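ActII protein (Streptomyces coelicolor, PDB 2OPT) probably binds regulatory DNA as a TetR-family transcriptional repressor, and takes up the antibiotic actinorhodin or its biosynthetic precursor (S)-DNPA as ligand. Local coordinates at residues Phe90-Ile101 / Val142-Ser150. Numbering follows the deposited sequence.
Sequences FLAHRDLARIAI and VTAEALEQS
F90, in the last turn of helix 75-92, and A97, on the short helix 96-100, both direct their side chains at A146 of helix 128-150, and this is the tight part of the contact. F90 CB lies 3.6 Å from A146 CB, while A97 CB sits 4.3 Å from that same methyl and 4.0 Å from L147 CA. The small A97 and A146 side chains allow a close approach, with A97 CA 5.4 Å from L147 CA. The F90 ring extends past A146 along the helix. V142 CG1 meets its edge near the ring plane, and T143 OG1 approaches it obliquely, 3.6 Å from F90 CE2. The T143 hydroxyl is held beside its own backbone N (chi1 -54°) and hydrogen-bonded to S139 O one turn back; CG2, anti to that N, reaches towards the F90 ring end and A100 CB. No direct hydrogen bond joins the two segments. Toward the outside the packing thins. The exposed L91 crosses Q149 at about a right angle, its CD2 3.7 Å from Q149 CG. On another flank L147 spreads its two methyls, CD1 to the aliphatic CG of R98 at 4.0 Å and CD2 to the more distant I101 CG1. A water accepts a hydrogen bond from D95 N and also binds OG of the poorly ordered S150. Behind helix 96-100, I99 and A100 rest on L54 and F58 of helix 50-61, and H93 in the preceding type II turn hydrogen-bonds D20 and E64. Helix 96-100, antiparallel but strongly inclined to 142-150 (142° between directions), thus lies between the N-terminal helices, predicted to bind DNA, and the C-terminal helices that form the ligand-binding domain in TetR-family regulators, an arrangement characteristic of this all-helical fold.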
loop_
_atom_site.group_PDB
_atom_site.type_symbol
_atom_site.label_atom_id
_atom_site.label_comp_id
_atom_site.label_asym_id
_atom_site.label_seq_id
_atom_site.Cartn_x
_atom_site.Cartn_y
_atom_site.Cartn_z
ATOM N N PHE A 90 14.776 -1.266 -1.173
ATOM C CA PHE A 90 13.855 -1.232 -2.333
ATOM C C PHE A 90 14.403 -0.405 -3.505
ATOM O O PHE A 90 14.370 -0.846 -4.643
ATOM C CB PHE A 90 12.518 -0.671 -1.903
ATOM C CG PHE A 90 11.680 -1.666 -1.103
ATOM C CD1 PHE A 90 11.475 -2.949 -1.577
ATOM C CD2 PHE A 90 11.125 -1.311 0.119
ATOM C CE1 PHE A 90 10.683 -3.877 -0.832
ATOM C CE2 PHE A 90 10.357 -2.229 0.854
ATOM C CZ PHE A 90 10.156 -3.493 0.375
ATOM N N LEU A 91 14.954 0.759 -3.209
ATOM C CA LEU A 91 15.516 1.651 -4.239
ATOM C C LEU A 91 16.733 1.049 -4.919
ATOM O O LEU A 91 17.055 1.396 -6.075
ATOM C CB LEU A 91 15.833 3.053 -3.680
ATOM C CG LEU A 91 14.602 3.885 -3.258
ATOM C CD1 LEU A 91 14.962 5.297 -2.869
ATOM C CD2 LEU A 91 13.546 3.910 -4.321
ATOM N N ALA A 92 17.402 0.140 -4.222
ATOM C CA ALA A 92 18.577 -0.541 -4.740
ATOM C C ALA A 92 18.182 -1.694 -5.685
ATOM O O ALA A 92 18.965 -2.089 -6.539
ATOM C CB ALA A 92 19.395 -1.068 -3.582
ATOM N N HIS A 93 16.964 -2.214 -5.533
ATOM C CA HIS A 93 16.569 -3.485 -6.149
ATOM C C HIS A 93 15.307 -3.387 -6.964
ATOM O O HIS A 93 14.170 -3.409 -6.418
ATOM C CB HIS A 93 16.479 -4.648 -5.116
ATOM C CG HIS A 93 17.779 -4.910 -4.405
ATOM N ND1 HIS A 93 18.855 -5.494 -5.028
ATOM C CD2 HIS A 93 18.194 -4.609 -3.150
ATOM C CE1 HIS A 93 19.870 -5.567 -4.192
ATOM N NE2 HIS A 93 19.501 -5.030 -3.050
ATOM N N ARG A 94 15.528 -3.348 -8.276
ATOM C CA ARG A 94 14.493 -3.285 -9.287
ATOM C C ARG A 94 13.414 -4.312 -9.009
ATOM O O ARG A 94 13.738 -5.520 -8.917
ATOM C CB ARG A 94 15.120 -3.611 -10.650
ATOM C CG ARG A 94 14.132 -3.698 -11.821
ATOM C CD ARG A 94 14.784 -3.360 -13.146
ATOM N NE ARG A 94 13.856 -3.557 -14.253
ATOM C CZ ARG A 94 14.168 -3.471 -15.545
ATOM N NH1 ARG A 94 15.409 -3.160 -15.961
ATOM N NH2 ARG A 94 13.220 -3.691 -16.430
ATOM N N ASP A 95 12.167 -3.870 -8.877
ATOM C CA ASP A 95 11.022 -4.769 -8.961
ATOM C C ASP A 95 10.790 -5.493 -7.639
ATOM O O ASP A 95 9.966 -6.403 -7.555
ATOM C CB ASP A 95 11.220 -5.784 -10.089
ATOM C CG ASP A 95 10.573 -5.345 -11.387
ATOM O OD1 ASP A 95 9.833 -4.340 -11.374
ATOM O OD2 ASP A 95 10.805 -6.006 -12.421
ATOM N N LEU A 96 11.522 -5.082 -6.608
ATOM C CA LEU A 96 11.597 -5.846 -5.369
ATOM C C LEU A 96 10.351 -5.637 -4.516
ATOM O O LEU A 96 9.867 -6.566 -3.869
ATOM C CB LEU A 96 12.848 -5.460 -4.575
ATOM C CG LEU A 96 13.074 -6.208 -3.261
ATOM C CD1 LEU A 96 13.269 -7.695 -3.513
ATOM C CD2 LEU A 96 14.262 -5.627 -2.509
ATOM N N ALA A 97 9.836 -4.413 -4.519
ATOM C CA ALA A 97 8.580 -4.107 -3.844
ATOM C C ALA A 97 7.423 -4.894 -4.449
ATOM O O ALA A 97 6.431 -5.175 -3.775
ATOM C CB ALA A 97 8.297 -2.614 -3.901
ATOM N N ARG A 98 7.555 -5.247 -5.723
ATOM C CA ARG A 98 6.543 -6.053 -6.409
ATOM C C ARG A 98 6.540 -7.440 -5.803
ATOM O O ARG A 98 5.513 -8.053 -5.632
ATOM C CB ARG A 98 6.844 -6.156 -7.906
ATOM C CG ARG A 98 6.126 -5.191 -8.808
ATOM C CD ARG A 98 6.486 -5.465 -10.290
ATOM N NE ARG A 98 5.811 -6.671 -10.807
ATOM C CZ ARG A 98 5.959 -7.186 -12.029
ATOM N NH1 ARG A 98 6.763 -6.627 -12.925
ATOM N NH2 ARG A 98 5.286 -8.274 -12.369
ATOM N N ILE A 99 7.711 -7.956 -5.488
ATOM C CA ILE A 99 7.788 -9.281 -4.878
ATOM C C ILE A 99 7.332 -9.212 -3.441
ATOM O O ILE A 99 6.634 -10.100 -2.958
ATOM C CB ILE A 99 9.268 -9.752 -4.911
ATOM C CG1 ILE A 99 9.749 -9.936 -6.352
ATOM C CG2 ILE A 99 9.500 -10.985 -4.074
ATOM C CD1 ILE A 99 11.267 -10.092 -6.433
ATOM N N ALA A 100 7.776 -8.156 -2.745
ATOM C CA ALA A 100 7.524 -7.967 -1.319
ATOM C C ALA A 100 6.077 -7.780 -0.957
ATOM O O ALA A 100 5.674 -8.146 0.128
ATOM C CB ALA A 100 8.302 -6.781 -0.808
ATOM N N ILE A 101 5.304 -7.162 -1.840
ATOM C CA ILE A 101 3.983 -6.614 -1.459
ATOM C C ILE A 101 2.963 -7.655 -0.933
ATOM O O ILE A 101 2.101 -7.343 -0.064
ATOM C CB ILE A 101 3.399 -5.726 -2.622
ATOM C CG1 ILE A 101 2.307 -4.726 -2.157
ATOM C CG2 ILE A 101 3.083 -6.556 -3.908
ATOM C CD1 ILE A 101 1.547 -5.062 -0.896
ATOM N N VAL A 142 6.165 2.092 3.825
ATOM C CA VAL A 142 7.458 2.134 3.141
ATOM C C VAL A 142 7.394 1.359 1.795
ATOM O O VAL A 142 7.879 1.841 0.753
ATOM C CB VAL A 142 8.571 1.542 4.000
ATOM C CG1 VAL A 142 9.809 1.378 3.184
ATOM C CG2 VAL A 142 8.834 2.403 5.227
ATOM N N THR A 143 6.781 0.184 1.821
ATOM C CA THR A 143 6.688 -0.650 0.643
ATOM C C THR A 143 5.831 -0.003 -0.454
ATOM O O THR A 143 6.238 -0.019 -1.624
ATOM C CB THR A 143 6.160 -2.068 1.013
ATOM O OG1 THR A 143 7.006 -2.598 2.042
ATOM C CG2 THR A 143 6.188 -3.023 -0.237
ATOM N N ALA A 144 4.665 0.559 -0.088
ATOM C CA ALA A 144 3.808 1.303 -1.041
ATOM C C ALA A 144 4.526 2.477 -1.670
ATOM O O ALA A 144 4.467 2.682 -2.885
ATOM C CB ALA A 144 2.511 1.804 -0.349
ATOM N N GLU A 145 5.162 3.299 -0.843
ATOM C CA GLU A 145 5.943 4.423 -1.382
ATOM C C GLU A 145 6.978 3.943 -2.400
ATOM O O GLU A 145 7.104 4.504 -3.469
ATOM C CB GLU A 145 6.635 5.202 -0.274
ATOM C CG GLU A 145 5.719 6.105 0.558
ATOM C CD GLU A 145 5.061 7.225 -0.264
ATOM O OE1 GLU A 145 5.744 7.808 -1.139
ATOM O OE2 GLU A 145 3.864 7.517 -0.042
ATOM N N ALA A 146 7.714 2.897 -2.052
ATOM C CA ALA A 146 8.740 2.360 -2.937
ATOM C C ALA A 146 8.145 1.927 -4.239
ATOM O O ALA A 146 8.692 2.243 -5.292
ATOM C CB ALA A 146 9.457 1.171 -2.271
ATOM N N LEU A 147 7.017 1.217 -4.179
ATOM C CA LEU A 147 6.425 0.647 -5.368
ATOM C C LEU A 147 6.155 1.790 -6.320
ATOM O O LEU A 147 6.336 1.669 -7.527
ATOM C CB LEU A 147 5.149 -0.117 -5.013
ATOM C CG LEU A 147 4.369 -0.962 -6.011
ATOM C CD1 LEU A 147 5.273 -1.850 -6.849
ATOM C CD2 LEU A 147 3.351 -1.812 -5.238
ATOM N N GLU A 148 5.793 2.928 -5.752
ATOM C CA GLU A 148 5.432 4.076 -6.538
ATOM C C GLU A 148 6.595 5.017 -6.902
ATOM O O GLU A 148 6.515 5.705 -7.901
ATOM C CB GLU A 148 4.303 4.814 -5.841
ATOM C CG GLU A 148 4.653 6.150 -5.265
ATOM C CD GLU A 148 3.521 7.090 -5.485
ATOM O OE1 GLU A 148 2.529 6.978 -4.723
ATOM O OE2 GLU A 148 3.591 7.898 -6.447
ATOM N N GLN A 149 7.665 5.062 -6.103
ATOM C CA GLN A 149 8.869 5.784 -6.535
ATOM C C GLN A 149 9.389 5.138 -7.825
ATOM O O GLN A 149 9.892 5.841 -8.736
ATOM C CB GLN A 149 9.958 5.856 -5.431
ATOM C CG GLN A 149 11.363 6.409 -5.919
ATOM C CD GLN A 149 12.133 7.238 -4.872
ATOM O OE1 GLN A 149 13.148 7.880 -5.184
ATOM N NE2 GLN A 149 11.666 7.209 -3.637
ATOM N N SER A 150 9.223 3.812 -7.899
ATOM C CA SER A 150 9.555 3.011 -9.076
ATOM C C SER A 150 8.507 3.084 -10.191
ATOM O O SER A 150 8.860 3.019 -11.367
ATOM C CB SER A 150 9.797 1.555 -8.683
ATOM O OG SER A 150 11.020 1.433 -7.977
HETATM O O HOH W 1 11.792 -1.125 -9.338
#